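Local coordinates for DREP2 (Drosophila melanogaster, PDB 4D2K), which carries a CIDE domain that probably self-associates into higher-order assemblies, as related domains do in apoptotic DNA fragmentation, at residues 25-30 with 34-39; 51-54 with 59-62. One frame throughout, in Å; residues are numbered along the deposited sequence.

Interaction 1 (25-30 with 34-39); sequences VVVGTF and LVRGKD
Leu34 lies over one face of the Phe30 ring, one helical turn further along. Its CG stands 4.1 Å above the ring plane and is offset toward the rim. The branch that comes nearest is CD1, 3.8 Å from Phe30 CE2, so the contact is made at the outer end of the ring. The two side chains run slantwise to each other. Phe30 reaches this place with CG anti to its backbone N (chi1 174°). Their backbones are joined as well: Leu34 N donates to Phe30 O at 3.0 Å, with an N-H...O angle of 155°. This is the i to i+4 bond of the first turn of helix 30-40. Thr29 sits at the N-cap before it, and its OG1 accepts from Glu32 N.

The strand end of 25-30 meets a different part of the helix. Val25 and Val27 both point toward Arg36, and each uses its CG1 methyl. Val27 CG1 is 3.7 Å from Arg36 CG, and the two side chains run past each other in opposite directions. Val25 CG1 is 4.1 Å from Arg36 CB. The arginine chain then bends at chi2 (-39°), and its guanidinium end leads away from the valines. Val25 and Val27 also touch Leu12 of the adjacent strand 10-16.

Between strand and helix the side-chain contacts are therefore apolar. Arg36 lends its aliphatic root to the buried valines and keeps its charge on the exposed side, which should spare the cost of burying it.

Interaction 2 (51-54 with 59-62); sequences VVLE and QIED
The flat carboxamide of Gln59 meets the 51-54 strand through its NE2 end, by way of water 1. NE2 donates to this water at 3.3 Å, a long bond. The water also accepts from Val51 N at 2.8 Å and donates to Ile60 O at 2.6 Å. Val51 N and Ile60 O are themselves 4.5 Å apart, too far for a direct bond, so the water links them. Gln59 has CG anti to its backbone N (chi1 -169°) and an extended chain beyond, which carries the amide to the water.

The second flat group is the Val51 peptide. Its O accepts from Ile60 N at 2.9 Å, a nearly straight bond of 174°, with the donor tilted somewhat from the carbonyl plane. Gln59 also lies beside this oxygen: its CG is 3.5 Å from Val51 O, and its CA makes a CA-H...O contact there.

Val52 and Gln59 form an antiparallel non-hydrogen-bonded pair and share one face of the sheet. Here Val52 CG1 rests against Gln59 CA at 4.0 Å. Val51 and Ile60 occupy the other face. Ile60 reaches along the strand to Leu53, two residues past Val51. Its CD1 touches Leu53 CD2 at 3.9 Å, and the two side chains cross at about a right angle. Its chi2 of 93° is away from a staggered value and turns CD1 that way. Leu75 of strand 74-79 touches both Leu53 and Ile60.

This is a short antiparallel beta hairpin whose second strand, 59-60, is only weakly bonded, with a water let into its bonding. It forms one margin of the five-stranded sheet, whose strand order 2-1-5-3-4 is that of the ubiquitin-like beta-grasp fold expected of a CIDE-N domain.

In the fold
From the N terminus, strand 10-16 turns into strand 22-27, and the chain then enters helix 30-40. Interaction 1 closes this strand-to-helix turn over three intervening residues. The chain next runs into strand 49-53, and interaction 2 closes a hairpin over four. The two loops follow in series; they neither nest nor cross. Strands 22-27 and 59-60 are the two outermost strands of the sheet, so the contacts belong to opposite margins. Helix 30-40 spans between them. Phe30 CE1 packs 3.3 Å from Ile60 O, and Leu34 CD2 lies 3.7 Å from Val51 CG2. The helix thus ties both margins into one core.

Interaction 1 (25-30 with 34-39)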
loop_
_atom_site.group_PDB
_atom_site.type_symbol
_atom_site.label_atom_id
_atom_site.label_comp_id
_atom_site.label_asym_id
_atom_site.label_seq_id
_atom_site.Cartn_x
_atom_site.Cartn_y
_atom_site.Cartn_z
ATOM N N VAL A 25 2.787 -0.066 -8.611
ATOM C CA VAL A 25 2.579 -1.498 -8.675
ATOM C C VAL A 25 1.337 -1.742 -9.463
ATOM O O VAL A 25 0.475 -0.868 -9.575
ATOM C CB VAL A 25 2.434 -2.144 -7.265
ATOM C CG1 VAL A 25 3.706 -1.961 -6.439
ATOM C CG2 VAL A 25 1.192 -1.588 -6.542
ATOM N N VAL A 26 1.224 -2.955 -9.980
ATOM C CA VAL A 26 0.037 -3.361 -10.704
ATOM C C VAL A 26 -0.425 -4.679 -10.131
ATOM O O VAL A 26 0.280 -5.675 -10.243
ATOM C CB VAL A 26 0.300 -3.506 -12.212
ATOM C CG1 VAL A 26 -0.989 -3.944 -12.927
ATOM C CG2 VAL A 26 0.808 -2.204 -12.785
ATOM N N VAL A 27 -1.612 -4.683 -9.519
ATOM C CA VAL A 27 -2.066 -5.831 -8.731
ATOM C C VAL A 27 -3.568 -6.068 -8.860
ATOM O O VAL A 27 -4.345 -5.130 -9.102
ATOM C CB VAL A 27 -1.725 -5.663 -7.225
ATOM C CG1 VAL A 27 -0.188 -5.640 -6.999
ATOM C CG2 VAL A 27 -2.372 -4.401 -6.682
ATOM N N GLY A 28 -3.973 -7.329 -8.692
ATOM C CA GLY A 28 -5.375 -7.707 -8.773
ATOM C C GLY A 28 -6.081 -7.878 -7.445
ATOM O O GLY A 28 -7.306 -7.791 -7.389
ATOM N N THR A 29 -5.323 -8.147 -6.383
ATOM C CA THR A 29 -5.892 -8.464 -5.067
ATOM C C THR A 29 -5.151 -7.770 -3.917
ATOM O O THR A 29 -3.979 -7.382 -4.049
ATOM C CB THR A 29 -5.852 -9.996 -4.753
ATOM O OG1 THR A 29 -4.483 -10.393 -4.649
ATOM C CG2 THR A 29 -6.527 -10.852 -5.845
ATOM N N PHE A 30 -5.823 -7.665 -2.774
ATOM C CA PHE A 30 -5.208 -7.079 -1.590
ATOM C C PHE A 30 -3.959 -7.848 -1.149
ATOM O O PHE A 30 -2.938 -7.248 -0.792
ATOM C CB PHE A 30 -6.221 -7.001 -0.451
ATOM C CG PHE A 30 -5.619 -6.543 0.844
ATOM C CD1 PHE A 30 -5.217 -5.230 1.018
ATOM C CD2 PHE A 30 -5.450 -7.444 1.887
ATOM C CE1 PHE A 30 -4.648 -4.827 2.203
ATOM C CE2 PHE A 30 -4.881 -7.052 3.075
ATOM C CZ PHE A 30 -4.475 -5.743 3.236
ATOM N N LEU A 34 -0.059 -6.485 -0.856
ATOM C CA LEU A 34 0.959 -6.656 0.190
ATOM C C LEU A 34 2.277 -7.238 -0.336
ATOM O O LEU A 34 3.358 -6.727 -0.035
ATOM C CB LEU A 34 0.430 -7.550 1.318
ATOM C CG LEU A 34 -0.739 -7.041 2.165
ATOM C CD1 LEU A 34 -1.181 -8.078 3.187
ATOM C CD2 LEU A 34 -0.329 -5.776 2.873
ATOM N N VAL A 35 2.195 -8.322 -1.101
ATOM C CA VAL A 35 3.404 -8.921 -1.654
ATOM C C VAL A 35 4.231 -7.925 -2.495
ATOM O O VAL A 35 5.434 -7.780 -2.257
ATOM C CB VAL A 35 3.075 -10.161 -2.502
ATOM C CG1 VAL A 35 4.298 -10.583 -3.296
ATOM C CG2 VAL A 35 2.565 -11.306 -1.600
ATOM N N ARG A 36 3.600 -7.261 -3.475
ATOM C CA ARG A 36 4.341 -6.377 -4.390
ATOM C C ARG A 36 4.751 -5.091 -3.676
ATOM O O ARG A 36 5.776 -4.493 -3.984
ATOM C CB ARG A 36 3.506 -6.002 -5.627
ATOM C CG ARG A 36 3.146 -7.177 -6.497
ATOM C CD ARG A 36 4.293 -8.143 -6.597
ATOM N NE ARG A 36 3.798 -9.412 -7.109
ATOM C CZ ARG A 36 4.412 -10.573 -6.933
ATOM N NH1 ARG A 36 5.542 -10.612 -6.245
ATOM N NH2 ARG A 36 3.887 -11.693 -7.424
ATOM N N GLY A 37 3.928 -4.648 -2.735
ATOM C CA GLY A 37 4.262 -3.453 -1.983
ATOM C C GLY A 37 5.507 -3.708 -1.164
ATOM O O GLY A 37 6.466 -2.927 -1.221
ATOM N N LYS A 38 5.544 -4.840 -0.476
ATOM C CA LYS A 38 6.734 -5.138 0.307
ATOM C C LYS A 38 7.961 -5.331 -0.586
ATOM O O LYS A 38 9.020 -4.764 -0.287
ATOM C CB LYS A 38 6.507 -6.356 1.216
ATOM C CG LYS A 38 5.541 -6.059 2.378
ATOM C CD LYS A 38 5.431 -7.209 3.377
ATOM C CE LYS A 38 4.354 -8.212 2.989
ATOM N NZ LYS A 38 4.097 -9.194 4.099
ATOM N N ASP A 39 7.834 -6.098 -1.678
ATOM C CA ASP A 39 8.960 -6.226 -2.609
ATOM C C ASP A 39 9.469 -4.873 -3.135
ATOM O O ASP A 39 10.660 -4.614 -3.165
ATOM C CB ASP A 39 8.603 -7.108 -3.806
ATOM C CG ASP A 39 9.743 -7.189 -4.822
ATOM O OD1 ASP A 39 10.810 -7.722 -4.470
ATOM O OD2 ASP A 39 9.591 -6.693 -5.963
#

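Interaction 2 (51-54 with 59-62)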
loop_
_atom_site.group_PDB
_atom_site.type_symbol
_atom_site.label_atom_id
_atom_site.label_comp_id
_atom_site.label_asym_id
_atom_site.label_seq_id
_atom_site.Cartn_x
_atom_site.Cartn_y
_atom_site.Cartn_z
ATOM N N VAL A 51 -1.233 -1.123 5.470
ATOM C CA VAL A 51 -1.381 -0.280 4.289
ATOM C C VAL A 51 -2.425 0.778 4.588
ATOM O O VAL A 51 -3.500 0.458 5.078
ATOM C CB VAL A 51 -1.775 -1.104 3.044
ATOM C CG1 VAL A 51 -2.023 -0.185 1.862
ATOM C CG2 VAL A 51 -0.677 -2.121 2.716
ATOM N N VAL A 52 -2.119 2.039 4.324
ATOM C CA VAL A 52 -3.100 3.068 4.610
ATOM C C VAL A 52 -3.228 4.002 3.429
ATOM O O VAL A 52 -2.327 4.090 2.604
ATOM C CB VAL A 52 -2.733 3.906 5.892
ATOM C CG1 VAL A 52 -2.642 3.023 7.127
ATOM C CG2 VAL A 52 -1.428 4.683 5.686
ATOM N N LEU A 53 -4.342 4.719 3.357
ATOM C CA LEU A 53 -4.505 5.745 2.340
ATOM C C LEU A 53 -3.528 6.874 2.634
ATOM O O LEU A 53 -3.325 7.249 3.793
ATOM C CB LEU A 53 -5.935 6.279 2.338
ATOM C CG LEU A 53 -7.066 5.357 1.888
ATOM C CD1 LEU A 53 -8.373 6.136 1.932
ATOM C CD2 LEU A 53 -6.804 4.864 0.477
ATOM N N GLU A 54 -2.922 7.420 1.593
ATOM C CA GLU A 54 -2.010 8.523 1.793
ATOM C C GLU A 54 -2.763 9.763 2.275
ATOM O O GLU A 54 -2.216 10.576 3.012
ATOM C CB GLU A 54 -1.221 8.833 0.511
ATOM C CG GLU A 54 -0.082 9.859 0.723
ATOM C CD GLU A 54 -0.579 11.289 0.754
ATOM O OE1 GLU A 54 -1.610 11.570 0.107
ATOM O OE2 GLU A 54 0.043 12.133 1.430
ATOM N N GLN A 59 -6.983 2.832 7.131
ATOM C CA GLN A 59 -6.313 1.558 6.903
ATOM C C GLN A 59 -7.087 0.636 5.959
ATOM O O GLN A 59 -8.299 0.564 6.040
ATOM C CB GLN A 59 -6.070 0.834 8.226
ATOM C CG GLN A 59 -5.155 -0.347 8.074
ATOM C CD GLN A 59 -4.736 -0.967 9.399
ATOM O OE1 GLN A 59 -4.963 -0.403 10.473
ATOM N NE2 GLN A 59 -4.082 -2.119 9.319
ATOM N N ILE A 60 -6.383 -0.076 5.087
ATOM C CA ILE A 60 -7.020 -1.074 4.225
ATOM C C ILE A 60 -6.576 -2.455 4.686
ATOM O O ILE A 60 -5.368 -2.740 4.720
ATOM C CB ILE A 60 -6.650 -0.891 2.722
ATOM C CG1 ILE A 60 -7.105 0.475 2.207
ATOM C CG2 ILE A 60 -7.265 -1.985 1.878
ATOM C CD1 ILE A 60 -6.054 1.542 2.297
ATOM N N GLU A 61 -7.526 -3.328 5.011
ATOM C CA GLU A 61 -7.176 -4.643 5.567
ATOM C C GLU A 61 -7.851 -5.822 4.909
ATOM O O GLU A 61 -7.875 -6.905 5.487
ATOM C CB GLU A 61 -7.524 -4.734 7.061
ATOM C CG GLU A 61 -7.019 -3.615 7.947
ATOM C CD GLU A 61 -7.533 -3.770 9.362
ATOM O OE1 GLU A 61 -7.313 -4.841 9.967
ATOM O OE2 GLU A 61 -8.177 -2.838 9.867
ATOM N N ASP A 62 -8.411 -5.629 3.725
ATOM C CA ASP A 62 -9.196 -6.694 3.100
ATOM C C ASP A 62 -9.526 -6.393 1.638
ATOM O O ASP A 62 -9.479 -5.244 1.200
ATOM C CB ASP A 62 -10.480 -6.973 3.896
ATOM C CG ASP A 62 -11.272 -5.703 4.209
ATOM O OD1 ASP A 62 -11.786 -5.039 3.279
ATOM O OD2 ASP A 62 -11.435 -5.397 5.414
HETATM O O HOH W 1 -3.265 -2.918 6.252
#